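Local atomic coordinates of ABC transporter periplasmic-binding protein YtfQ (Mycobacterium smegmatis, PDB entry 6HB0), a protein that probably binds a sugar, apparently L-arabinofuranose, outside the cell membrane and delivers it to an ABC transporter. Residues I122-I127 against V288-E293; G130-Q135 against Y259-N264; V211-D216 against I239-A244; D247-L252 against E293-A298. All blocks are in the same frame, centred on the assembly; numbering follows the deposited sequence. Where two conformers were deposited one is given.

Contact 1: I122-I127 against V288-E293; sequences IGADFI and VVTPDE. With ZN (zinc ion), chain F.
Thr290 lies against the backbone of Gly123 and Ala124 and the side chain of Ile122 where two crossings between the lobes run side by side, and its side chain shows how one residue can serve both an apolar and a polar neighbour. From CB, the methyl CG2 turns to the carbonyl of Gly123, 3.7 Å from its O, and also meets Ile122 CG2 at 4.1 Å. The hydroxyl is placed by chi1 (54°) between the backbone N and the carbonyl carbon, where OG1 lies 3.8 Å from Ala124 CA and is hydrogen-bonded to Asn264 O of a third crossing. Towards one lobe the contact is apolar, with Ile122 CG1 4.3 Å from Val288 CB and Leu274 touching both residues.

Water does the polar joining. One molecule donates to Gly123 O and accepts from Thr290 N at 3.0 Å, bridging the two backbones. A second donates to Thr290 O and binds a zinc ion, which Asp292 OD1 holds at 1.9 Å; Cys263 and Glu128 complete the site.

Three strand connections between two lobes form the hinge of type I periplasmic binding proteins, and these are two of them. Beyond the sheet pairing of Val288 with Phe121, a water bridge and methyl contacts join the two segments, which may leave some freedom between them, while the zinc ties the second crossing to its neighbours.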
loop_
_atom_site.group_PDB
_atom_site.type_symbol
_atom_site.label_atom_id
_atom_site.label_comp_id
_atom_site.label_asym_id
_atom_site.label_seq_id
_atom_site.Cartn_x
_atom_site.Cartn_y
_atom_site.Cartn_z
ATOM N N ILE A 122 4.104 4.172 10.921
ATOM C CA ILE A 122 3.121 4.581 9.945
ATOM C C ILE A 122 3.312 3.795 8.663
ATOM O O ILE A 122 4.337 3.954 7.982
ATOM C CB ILE A 122 3.271 6.076 9.541
ATOM C CG1 ILE A 122 3.503 6.982 10.731
ATOM C CG2 ILE A 122 2.011 6.510 8.827
ATOM C CD1 ILE A 122 4.056 8.314 10.288
ATOM N N GLY A 123 2.343 2.968 8.291
ATOM C CA GLY A 123 2.444 2.238 7.011
ATOM C C GLY A 123 1.147 1.588 6.585
ATOM O O GLY A 123 0.220 1.554 7.367
ATOM N N ALA A 124 1.121 1.055 5.362
ATOM C CA ALA A 124 -0.078 0.462 4.811
ATOM C C ALA A 124 -0.336 -0.890 5.443
ATOM O O ALA A 124 0.591 -1.532 5.926
ATOM C CB ALA A 124 0.027 0.309 3.309
ATOM N N ASP A 125 -1.609 -1.279 5.447
ATOM C CA ASP A 125 -2.061 -2.559 5.932
ATOM C C ASP A 125 -2.537 -3.493 4.792
ATOM O O ASP A 125 -3.678 -3.384 4.296
ATOM C CB ASP A 125 -3.223 -2.299 6.854
ATOM C CG ASP A 125 -3.638 -3.535 7.678
ATOM O OD1 ASP A 125 -3.292 -4.684 7.324
ATOM O OD2 ASP A 125 -4.349 -3.328 8.674
ATOM N N PHE A 126 -1.701 -4.445 4.398
ATOM C CA PHE A 126 -2.049 -5.288 3.263
ATOM C C PHE A 126 -3.130 -6.321 3.577
ATOM O O PHE A 126 -3.877 -6.720 2.674
ATOM C CB PHE A 126 -0.813 -6.020 2.780
ATOM C CG PHE A 126 0.310 -5.112 2.379
ATOM C CD1 PHE A 126 0.092 -4.038 1.523
ATOM C CD2 PHE A 126 1.597 -5.329 2.865
ATOM C CE1 PHE A 126 1.126 -3.223 1.131
ATOM C CE2 PHE A 126 2.632 -4.493 2.510
ATOM C CZ PHE A 126 2.395 -3.464 1.621
ATOM N N ILE A 127 -3.211 -6.771 4.823
ATOM C CA ILE A 127 -4.273 -7.695 5.226
ATOM C C ILE A 127 -5.592 -6.972 5.044
ATOM O O ILE A 127 -6.514 -7.493 4.475
ATOM C CB ILE A 127 -4.118 -8.172 6.685
ATOM C CG1 ILE A 127 -2.853 -9.002 6.852
ATOM C CG2 ILE A 127 -5.376 -8.930 7.124
ATOM C CD1 ILE A 127 -2.576 -9.417 8.266
ATOM N N VAL A 288 0.037 4.605 13.583
ATOM C CA VAL A 288 -0.865 5.586 13.020
ATOM C C VAL A 288 -1.252 5.020 11.674
ATOM O O VAL A 288 -0.378 4.581 10.930
ATOM C CB VAL A 288 -0.183 6.968 12.869
ATOM C CG1 VAL A 288 -1.000 7.919 12.022
ATOM C CG2 VAL A 288 0.030 7.581 14.239
ATOM N N VAL A 289 -2.550 5.013 11.384
ATOM C CA VAL A 289 -3.065 4.389 10.182
ATOM C C VAL A 289 -3.010 5.289 8.998
ATOM O O VAL A 289 -3.079 6.480 9.132
ATOM C CB VAL A 289 -4.571 4.021 10.297
ATOM C CG1 VAL A 289 -4.725 2.993 11.380
ATOM C CG2 VAL A 289 -5.460 5.259 10.532
ATOM N N THR A 290 -2.845 4.711 7.825
ATOM C CA THR A 290 -2.838 5.498 6.618
ATOM C C THR A 290 -4.274 5.568 6.104
ATOM O O THR A 290 -5.089 4.740 6.448
ATOM C CB THR A 290 -1.930 4.889 5.557
ATOM O OG1 THR A 290 -2.295 3.525 5.335
ATOM C CG2 THR A 290 -0.478 4.961 6.001
ATOM N N PRO A 291 -4.578 6.543 5.245
ATOM C CA PRO A 291 -5.867 6.538 4.591
ATOM C C PRO A 291 -6.085 5.445 3.547
ATOM O O PRO A 291 -5.136 4.865 3.022
ATOM C CB PRO A 291 -5.923 7.928 3.899
ATOM C CG PRO A 291 -4.628 8.564 4.119
ATOM C CD PRO A 291 -3.696 7.625 4.773
ATOM N N ASP A 292 -7.350 5.230 3.213
ATOM C CA ASP A 292 -7.776 4.267 2.241
ATOM C C ASP A 292 -8.459 4.876 1.053
ATOM O O ASP A 292 -8.983 5.990 1.122
ATOM C CB ASP A 292 -8.753 3.301 2.933
ATOM C CG ASP A 292 -8.086 2.437 3.989
ATOM O OD1 ASP A 292 -6.866 2.159 3.852
ATOM O OD2 ASP A 292 -8.789 2.000 4.929
ATOM N N GLU A 293 -8.480 4.125 -0.045
ATOM C CA GLU A 293 -9.242 4.438 -1.234
ATOM C C GLU A 293 -10.049 3.219 -1.627
ATOM O O GLU A 293 -9.636 2.055 -1.370
ATOM C CB GLU A 293 -8.349 4.819 -2.407
ATOM C CG GLU A 293 -7.490 6.045 -2.130
ATOM C CD GLU A 293 -6.552 6.437 -3.272
ATOM O OE1 GLU A 293 -7.000 6.497 -4.424
ATOM O OE2 GLU A 293 -5.390 6.782 -2.993
HETATM ZN ZN ZN F . -5.760 1.128 5.044
HETATM O O HOH W 1 -2.626 1.753 7.712
HETATM O O HOH W 2 -5.575 2.193 6.753
#

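Contact 2: G130-Q135 against Y259-N264; sequences GRRAGQ and YIVECN. With ZN (zinc ion), chain F.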
loop_
_atom_site.group_PDB
_atom_site.type_symbol
_atom_site.label_atom_id
_atom_site.label_comp_id
_atom_site.label_asym_id
_atom_site.label_seq_id
_atom_site.Cartn_x
_atom_site.Cartn_y
_atom_site.Cartn_z
ATOM N N GLY A 130 -6.803 -6.928 1.395
ATOM C CA GLY A 130 -7.430 -8.175 1.014
ATOM C C GLY A 130 -8.778 -8.302 1.669
ATOM O O GLY A 130 -9.711 -8.694 1.044
ATOM N N ARG A 131 -8.869 -7.963 2.937
ATOM C CA ARG A 131 -10.126 -8.090 3.640
ATOM C C ARG A 131 -11.197 -7.256 3.019
ATOM O O ARG A 131 -12.359 -7.694 2.913
ATOM C CB ARG A 131 -9.978 -7.695 5.108
ATOM C CG ARG A 131 -11.246 -7.916 5.935
ATOM C CD ARG A 131 -10.913 -7.921 7.385
ATOM N NE ARG A 131 -12.094 -8.042 8.212
ATOM C CZ ARG A 131 -12.067 -8.043 9.552
ATOM N NH1 ARG A 131 -10.915 -7.930 10.236
ATOM N NH2 ARG A 131 -13.211 -8.135 10.211
ATOM N N ARG A 132 -10.871 -6.028 2.653
ATOM C CA ARG A 132 -11.904 -5.150 2.033
ATOM C C ARG A 132 -12.323 -5.712 0.667
ATOM O O ARG A 132 -13.494 -5.604 0.271
ATOM C CB ARG A 132 -11.392 -3.698 1.953
ATOM C CG ARG A 132 -11.178 -3.080 3.339
ATOM C CD ARG A 132 -10.191 -1.925 3.361
ATOM N NE ARG A 132 -10.609 -0.975 2.391
ATOM C CZ ARG A 132 -9.825 -0.198 1.644
ATOM N NH1 ARG A 132 -8.499 -0.106 1.778
ATOM N NH2 ARG A 132 -10.431 0.547 0.742
ATOM N N ALA A 133 -11.385 -6.277 -0.079
ATOM C CA ALA A 133 -11.717 -6.866 -1.364
ATOM C C ALA A 133 -12.715 -8.036 -1.134
ATOM O O ALA A 133 -13.739 -8.116 -1.791
ATOM C CB ALA A 133 -10.460 -7.381 -2.054
ATOM N N GLY A 134 -12.397 -8.892 -0.164
ATOM C CA GLY A 134 -13.249 -10.041 0.186
ATOM C C GLY A 134 -14.634 -9.623 0.646
ATOM O O GLY A 134 -15.656 -10.191 0.217
ATOM N N GLN A 135 -14.664 -8.578 1.448
ATOM C CA GLN A 135 -15.889 -8.106 2.006
ATOM C C GLN A 135 -16.797 -7.522 0.923
ATOM O O GLN A 135 -18.016 -7.637 1.005
ATOM C CB GLN A 135 -15.586 -7.095 3.119
ATOM C CG GLN A 135 -16.803 -6.533 3.826
ATOM C CD GLN A 135 -17.598 -7.637 4.503
ATOM O OE1 GLN A 135 -17.055 -8.384 5.340
ATOM N NE2 GLN A 135 -18.883 -7.777 4.122
ATOM N N TYR A 259 -14.440 -3.383 -8.910
ATOM C CA TYR A 259 -14.115 -2.746 -7.655
ATOM C C TYR A 259 -12.597 -2.723 -7.458
ATOM O O TYR A 259 -11.888 -3.714 -7.773
ATOM C CB TYR A 259 -14.786 -3.478 -6.516
ATOM C CG TYR A 259 -14.900 -2.707 -5.218
ATOM C CD1 TYR A 259 -15.698 -1.564 -5.130
ATOM C CD2 TYR A 259 -14.238 -3.123 -4.082
ATOM C CE1 TYR A 259 -15.799 -0.847 -3.939
ATOM C CE2 TYR A 259 -14.351 -2.424 -2.891
ATOM C CZ TYR A 259 -15.156 -1.300 -2.848
ATOM O OH TYR A 259 -15.229 -0.651 -1.674
ATOM N N ILE A 260 -12.106 -1.583 -6.940
ATOM C CA ILE A 260 -10.716 -1.427 -6.563
ATOM C C ILE A 260 -10.606 -0.955 -5.120
ATOM O O ILE A 260 -11.393 -0.121 -4.659
ATOM C CB ILE A 260 -10.030 -0.459 -7.507
ATOM C CG1 ILE A 260 -9.820 -1.099 -8.860
ATOM C CG2 ILE A 260 -8.663 -0.027 -6.951
ATOM C CD1 ILE A 260 -9.374 -0.084 -9.895
ATOM N N VAL A 261 -9.652 -1.517 -4.386
ATOM C CA VAL A 261 -9.321 -1.077 -3.049
ATOM C C VAL A 261 -7.851 -0.718 -2.985
ATOM O O VAL A 261 -7.036 -1.280 -3.743
ATOM C CB VAL A 261 -9.626 -2.144 -1.959
ATOM C CG1 VAL A 261 -11.111 -2.436 -1.931
ATOM C CG2 VAL A 261 -8.868 -3.401 -2.207
ATOM N N GLU A 262 -7.487 0.165 -2.069
ATOM C CA GLU A 262 -6.076 0.460 -1.797
ATOM C C GLU A 262 -5.963 0.959 -0.414
ATOM O O GLU A 262 -6.825 1.708 0.028
ATOM C CB GLU A 262 -5.529 1.503 -2.756
ATOM C CG GLU A 262 -4.043 1.755 -2.542
ATOM C CD GLU A 262 -3.439 2.798 -3.455
ATOM O OE1 GLU A 262 -3.734 2.735 -4.656
ATOM O OE2 GLU A 262 -2.621 3.653 -2.980
ATOM N N CYS A 263 -4.925 0.527 0.302
ATOM C CA CYS A 263 -4.522 1.122 1.546
ATOM C C CYS A 263 -3.316 1.991 1.166
ATOM O O CYS A 263 -2.312 1.487 0.656
ATOM C CB CYS A 263 -4.099 0.091 2.576
ATOM S SG CYS A 263 -3.692 0.809 4.184
ATOM N N ASN A 264 -3.406 3.280 1.407
ATOM C CA ASN A 264 -2.328 4.186 1.028
ATOM C C ASN A 264 -1.039 3.983 1.847
ATOM O O ASN A 264 -1.039 3.569 2.986
ATOM C CB ASN A 264 -2.717 5.651 1.234
ATOM C CG ASN A 264 -3.746 6.162 0.278
ATOM O OD1 ASN A 264 -4.396 7.142 0.599
ATOM N ND2 ASN A 264 -3.872 5.576 -0.886
HETATM ZN ZN ZN F . -5.760 1.128 5.044
HETATM O O HOH W 2 -5.575 2.193 6.753
#
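The Arg132 guanidinium has Val261 over one face and a backbone carbonyl at its edge. Val261 CB stands 3.9 Å from Arg132 NH2, displaced towards the rim of the flat group, and Glu262 O lies in the guanidinium plane. From that edge Arg132 NH1 donates to Glu262 O over 3.0 Å in a nearly straight bond (177°). The carbonyl, however, is met from above its own plane, 72° out of it, so the bond is not directed at a lone pair of the oxygen. A bend at chi3 (54°) swings the head of the arginine over the strand, and the side chains of Arg132 and Val261 run alongside each other, pointing opposite ways.

Further along the helix, Ala133 CB touches Val261 CG2 at 4.3 Å, where helix 126-140 packs on the sheet, nearly antiparallel to strand 259-263, as in an alpha/beta layer. At the strand's end the amide of Asn264 donates through ND2 to Glu262 OE2 at 3.1 Å, reaching it from above the carboxylate plane; Glu262 OE1 accepts from Ala244 N. Cys263 SG binds the zinc at 2.3 Å.

Arg132 is also bonded outside these segments, through NH2 to Glu293 O and through NH1 in a salt bridge to Glu128. Since Glu128 is itself a zinc ligand, Arg132 is a second-shell residue that probably steadies this carboxylate and may offset the negative charge gathered round the metal.

Contact 3: V211-D216 against I239-A244; sequences VFAQND and IVAVDA
Val211 and Ile239 begin a closely fitted pair of parallel strands, their side chains lying side by side with CG1 atoms 4.1 Å apart. Ala213 and Ala241 share that face of the sheet. On the other face Phe212, with CG anti to the backbone N (chi1 169°), lays its ring edge near Val240 O and brings CE1 to 3.8 Å from Val242 CG2, while Phe169 stacks on the ring. Val240 is tied to the neighbouring strand twice, its N donating to Val211 O and its O accepting from Ala213 N, each at 2.9 Å. The next bond, Val242 N to Ala213 O, is longer at 3.2 Å.

Beyond it the regular pairing ends. Asn215 caps helix 216-228, and the carboxylates of Asp216 and Asp243 approach to 3.6 Å between OD1 and OD2, their planes 75° apart. Each has help elsewhere: Asp243 forms a salt bridge with Arg34, and Asp216, hydrogen-bonded through OD2 to Thr245 OG1, binds zinc with Asp217.

The strands and helix 216-228 make a beta-alpha-beta unit; in this family the sugar cleft lies at such carboxy-terminal strand ends. A regularly bonded apolar core thus leads into two close carboxylates whose repulsion Arg34 and zinc probably relieve.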
loop_
_atom_site.group_PDB
_atom_site.type_symbol
_atom_site.label_atom_id
_atom_site.label_comp_id
_atom_site.label_asym_id
_atom_site.label_seq_id
_atom_site.Cartn_x
_atom_site.Cartn_y
_atom_site.Cartn_z
ATOM N N VAL A 211 -12.875 -12.760 -10.273
ATOM C CA VAL A 211 -11.437 -12.789 -10.026
ATOM C C VAL A 211 -11.017 -11.745 -9.005
ATOM O O VAL A 211 -11.439 -10.604 -9.053
ATOM C CB VAL A 211 -10.537 -12.892 -11.294
ATOM C CG1 VAL A 211 -11.300 -12.863 -12.583
ATOM C CG2 VAL A 211 -9.207 -12.117 -11.202
ATOM N N PHE A 212 -10.259 -12.176 -8.012
ATOM C CA PHE A 212 -9.609 -11.284 -7.109
ATOM C C PHE A 212 -8.142 -11.205 -7.536
ATOM O O PHE A 212 -7.411 -12.189 -7.511
ATOM C CB PHE A 212 -9.716 -11.759 -5.684
ATOM C CG PHE A 212 -8.829 -11.001 -4.735
ATOM C CD1 PHE A 212 -8.813 -9.621 -4.748
ATOM C CD2 PHE A 212 -7.998 -11.656 -3.851
ATOM C CE1 PHE A 212 -8.005 -8.900 -3.875
ATOM C CE2 PHE A 212 -7.201 -10.946 -2.984
ATOM C CZ PHE A 212 -7.199 -9.562 -3.002
ATOM N N ALA A 213 -7.758 -10.033 -7.988
ATOM C CA ALA A 213 -6.389 -9.757 -8.460
ATOM C C ALA A 213 -5.686 -8.953 -7.384
ATOM O O ALA A 213 -6.127 -7.867 -7.027
ATOM C CB ALA A 213 -6.446 -8.964 -9.722
ATOM N N GLN A 214 -4.609 -9.491 -6.851
ATOM C CA GLN A 214 -3.911 -8.839 -5.764
ATOM C C GLN A 214 -3.130 -7.595 -6.195
ATOM O O GLN A 214 -2.583 -6.938 -5.330
ATOM C CB GLN A 214 -2.949 -9.803 -5.076
ATOM C CG GLN A 214 -3.626 -10.834 -4.268
ATOM C CD GLN A 214 -2.637 -11.711 -3.553
ATOM O OE1 GLN A 214 -1.426 -11.489 -3.639
ATOM N NE2 GLN A 214 -3.144 -12.740 -2.848
ATOM N N ASN A 215 -3.064 -7.280 -7.484
ATOM C CA ASN A 215 -2.681 -5.942 -7.929
ATOM C C ASN A 215 -3.337 -5.603 -9.257
ATOM O O ASN A 215 -3.965 -6.458 -9.895
ATOM C CB ASN A 215 -1.143 -5.704 -7.944
ATOM C CG ASN A 215 -0.465 -6.222 -9.181
ATOM O OD1 ASN A 215 -0.973 -7.129 -9.863
ATOM N ND2 ASN A 215 0.714 -5.659 -9.480
ATOM N N ASP A 216 -3.185 -4.342 -9.679
ATOM C CA ASP A 216 -3.820 -3.851 -10.884
ATOM C C ASP A 216 -3.286 -4.560 -12.122
ATOM O O ASP A 216 -4.057 -4.926 -12.978
ATOM C CB ASP A 216 -3.698 -2.307 -11.040
ATOM C CG ASP A 216 -2.247 -1.812 -11.273
ATOM O OD1 ASP A 216 -1.293 -2.440 -10.742
ATOM O OD2 ASP A 216 -2.064 -0.771 -11.956
ATOM N N ILE A 239 -14.301 -8.517 -11.634
ATOM C CA ILE A 239 -12.913 -8.389 -11.223
ATOM C C ILE A 239 -12.847 -7.395 -10.073
ATOM O O ILE A 239 -13.364 -6.240 -10.170
ATOM C CB ILE A 239 -12.057 -7.884 -12.367
ATOM C CG1 ILE A 239 -12.042 -8.896 -13.498
ATOM C CG2 ILE A 239 -10.636 -7.642 -11.879
ATOM C CD1 ILE A 239 -11.334 -8.430 -14.724
ATOM N N VAL A 240 -12.304 -7.853 -8.961
ATOM C CA VAL A 240 -12.030 -6.971 -7.823
ATOM C C VAL A 240 -10.502 -6.965 -7.664
ATOM O O VAL A 240 -9.872 -8.043 -7.702
ATOM C CB VAL A 240 -12.774 -7.366 -6.554
ATOM C CG1 VAL A 240 -12.559 -8.825 -6.175
ATOM C CG2 VAL A 240 -12.390 -6.484 -5.374
ATOM N N ALA A 241 -9.900 -5.772 -7.569
ATOM C CA ALA A 241 -8.419 -5.645 -7.547
ATOM C C ALA A 241 -7.925 -4.720 -6.490
ATOM O O ALA A 241 -8.658 -3.895 -5.984
ATOM C CB ALA A 241 -7.900 -5.245 -8.894
ATOM N N VAL A 242 -6.659 -4.863 -6.132
ATOM C CA VAL A 242 -5.976 -3.908 -5.295
ATOM C C VAL A 242 -5.137 -2.975 -6.151
ATOM O O VAL A 242 -4.550 -3.399 -7.126
ATOM C CB VAL A 242 -5.094 -4.647 -4.292
ATOM C CG1 VAL A 242 -4.428 -3.665 -3.345
ATOM C CG2 VAL A 242 -5.919 -5.684 -3.518
ATOM N N ASP A 243 -5.077 -1.700 -5.750
ATOM C CA ASP A 243 -4.218 -0.619 -6.324
ATOM C C ASP A 243 -5.068 0.330 -7.197
ATOM O O ASP A 243 -5.514 -0.011 -8.293
ATOM C CB ASP A 243 -3.038 -1.085 -7.175
ATOM C CG ASP A 243 -1.992 -1.886 -6.435
ATOM O OD1 ASP A 243 -1.816 -1.782 -5.215
ATOM O OD2 ASP A 243 -1.305 -2.617 -7.152
ATOM N N ALA A 244 -5.269 1.538 -6.713
ATOM C CA ALA A 244 -6.056 2.502 -7.438
ATOM C C ALA A 244 -5.134 3.299 -8.355
ATOM O O ALA A 244 -4.917 4.484 -8.156
ATOM C CB ALA A 244 -6.762 3.386 -6.452
#

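Contact 4: D247-L252 against E293-A298; sequences DGMQAL and EAFDQA. With ZN (zinc ion), chain G.
Helix 246-253 runs past the place where strand 292-295 gives way to helix 297-319, coming nearest at Leu252 and Gln297, whose CA atoms are 5.1 Å apart. Met249 reaches across to Phe295 by a chain bent at both chi2 and chi3 (-90° and -70°), which folds its tip over the ring. In the conformer described, one of two, CE sits almost exactly above the ring centre, 3.7 Å from the Phe295 centroid, as a CH-pi contact. The sulfur SD is further off the ring normal, 3.8 Å from the same centroid, giving a Met-aromatic contact on that face. Glu293 OE1 lies in the plane of the ring at its edge.

The Leu252 side chain meets that of Phe295 at about a right angle. Its two methyls divide the work: CD2 touches Phe295 CB at 3.5 Å, and CD1 rests 3.7 Å from Gln297 N. In one of two conformers Gln297 lays CG 3.3 Å from Leu252 O and bonds through NE2 to Ala253 O.

Asp296 faces away, capping the start of helix 297-319 while Gln299 OE1 accepts from its N, as in a capping box; its OD2 binds a zinc ion at 2.1 Å. Apolar and sulfur contacts dominate towards helix 246-253, joined by the amide of Gln297, while Asp296, with its zinc ion and helix cap, points away.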
loop_
_atom_site.group_PDB
_atom_site.type_symbol
_atom_site.label_atom_id
_atom_site.label_comp_id
_atom_site.label_asym_id
_atom_site.label_seq_id
_atom_site.Cartn_x
_atom_site.Cartn_y
_atom_site.Cartn_z
ATOM N N ASP A 247 -4.370 3.024 -14.662
ATOM C CA ASP A 247 -4.855 2.002 -15.607
ATOM C C ASP A 247 -5.912 1.099 -14.998
ATOM O O ASP A 247 -6.884 0.722 -15.693
ATOM C CB ASP A 247 -3.703 1.228 -16.209
ATOM C CG ASP A 247 -2.863 2.112 -17.164
ATOM O OD1 ASP A 247 -3.291 3.249 -17.543
ATOM O OD2 ASP A 247 -1.780 1.677 -17.558
ATOM N N GLY A 248 -5.761 0.828 -13.705
ATOM C CA GLY A 248 -6.774 0.110 -12.928
ATOM C C GLY A 248 -8.079 0.854 -12.909
ATOM O O GLY A 248 -9.140 0.329 -13.245
ATOM N N MET A 249 -8.001 2.108 -12.523
ATOM C CA MET A 249 -9.175 2.976 -12.485
ATOM C C MET A 249 -9.798 3.190 -13.864
ATOM O O MET A 249 -10.998 3.351 -13.965
ATOM C CB MET A 249 -8.807 4.328 -11.874
ATOM C CG MET A 249 -8.261 4.234 -10.474
ATOM S SD MET A 249 -9.645 4.351 -9.373
ATOM C CE MET A 249 -10.031 6.097 -9.661
ATOM N N GLN A 250 -8.988 3.196 -14.918
ATOM C CA GLN A 250 -9.513 3.323 -16.252
ATOM C C GLN A 250 -10.353 2.097 -16.631
ATOM O O GLN A 250 -11.465 2.214 -17.165
ATOM C CB GLN A 250 -8.407 3.563 -17.298
ATOM C CG GLN A 250 -8.956 3.811 -18.710
ATOM C CD GLN A 250 -9.825 5.052 -18.771
ATOM O OE1 GLN A 250 -9.398 6.143 -18.418
ATOM N NE2 GLN A 250 -11.072 4.870 -19.121
ATOM N N ALA A 251 -9.832 0.921 -16.342
ATOM C CA ALA A 251 -10.615 -0.335 -16.520
ATOM C C ALA A 251 -11.926 -0.333 -15.762
ATOM O O ALA A 251 -12.966 -0.732 -16.271
ATOM C CB ALA A 251 -9.773 -1.529 -16.109
ATOM N N LEU A 252 -11.884 0.149 -14.539
ATOM C CA LEU A 252 -13.049 0.245 -13.707
ATOM C C LEU A 252 -14.065 1.235 -14.271
ATOM O O LEU A 252 -15.255 0.954 -14.327
ATOM C CB LEU A 252 -12.594 0.629 -12.297
ATOM C CG LEU A 252 -13.550 0.829 -11.187
ATOM C CD1 LEU A 252 -14.369 -0.406 -11.015
ATOM C CD2 LEU A 252 -12.800 1.181 -9.919
ATOM N N GLU A 293 -8.480 4.125 -0.045
ATOM C CA GLU A 293 -9.242 4.438 -1.234
ATOM C C GLU A 293 -10.049 3.219 -1.627
ATOM O O GLU A 293 -9.636 2.055 -1.370
ATOM C CB GLU A 293 -8.349 4.819 -2.407
ATOM C CG GLU A 293 -7.490 6.045 -2.130
ATOM C CD GLU A 293 -6.552 6.437 -3.272
ATOM O OE1 GLU A 293 -7.000 6.497 -4.424
ATOM O OE2 GLU A 293 -5.390 6.782 -2.993
ATOM N N ALA A 294 -11.193 3.449 -2.263
ATOM C CA ALA A 294 -12.013 2.360 -2.831
ATOM C C ALA A 294 -12.862 2.976 -3.932
ATOM O O ALA A 294 -13.341 4.073 -3.766
ATOM C CB ALA A 294 -12.899 1.757 -1.803
ATOM N N PHE A 295 -13.030 2.286 -5.045
ATOM C CA PHE A 295 -13.866 2.785 -6.114
ATOM C C PHE A 295 -14.661 1.669 -6.734
ATOM O O PHE A 295 -14.126 0.592 -7.015
ATOM C CB PHE A 295 -12.980 3.366 -7.205
ATOM C CG PHE A 295 -12.159 4.517 -6.742
ATOM C CD1 PHE A 295 -12.718 5.785 -6.691
ATOM C CD2 PHE A 295 -10.841 4.337 -6.302
ATOM C CE1 PHE A 295 -11.978 6.862 -6.250
ATOM C CE2 PHE A 295 -10.100 5.414 -5.861
ATOM C CZ PHE A 295 -10.668 6.685 -5.843
ATOM N N ASP A 296 -15.938 1.915 -6.935
ATOM C CA ASP A 296 -16.708 1.167 -7.918
ATOM C C ASP A 296 -16.667 1.928 -9.240
ATOM O O ASP A 296 -15.957 2.940 -9.347
ATOM C CB ASP A 296 -18.138 0.893 -7.403
ATOM C CG ASP A 296 -18.924 2.166 -7.089
ATOM O OD1 ASP A 296 -18.522 3.298 -7.472
ATOM O OD2 ASP A 296 -19.983 1.976 -6.459
ATOM N N GLN A 297 -17.421 1.470 -10.239
ATOM C CA GLN A 297 -17.343 2.058 -11.588
ATOM C C GLN A 297 -17.792 3.517 -11.598
ATOM O O GLN A 297 -17.130 4.363 -12.211
ATOM C CB GLN A 297 -18.187 1.289 -12.627
ATOM C CG GLN A 297 -18.366 2.065 -13.945
ATOM C CD GLN A 297 -19.295 1.379 -14.952
ATOM O OE1 GLN A 297 -20.366 0.917 -14.597
ATOM N NE2 GLN A 297 -18.879 1.320 -16.212
ATOM N N ALA A 298 -18.914 3.801 -10.945
ATOM C CA ALA A 298 -19.439 5.173 -10.928
ATOM C C ALA A 298 -18.433 6.104 -10.266
ATOM O O ALA A 298 -18.149 7.158 -10.809
ATOM C CB ALA A 298 -20.742 5.250 -10.220
HETATM ZN ZN ZN G . -20.929 3.418 -5.349
HETATM O O HOH W 3 -22.260 3.192 -7.398
#

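Followed from the N terminus, the chain passes the first halves of contacts 1 and 2, leading into helix 126-140 and within it. Contact 3 opens at 211-216 and is the first to close, at 239-244, ending a short beta-alpha-beta loop. Contact 4 then opens at 247-252. Contact 2 closes next at 259-264, enclosing contact 3, and contact 1 closes at 288-293, enclosing both. Contact 4 closes last, at 293-298, crossing contacts 1 and 2 and sharing Glu293 with contact 1. Contacts 2, 3 and 4 build one lobe around its mixed sheet; contact 1 joins the inter-lobe crossings and meets contact 2 at a common zinc.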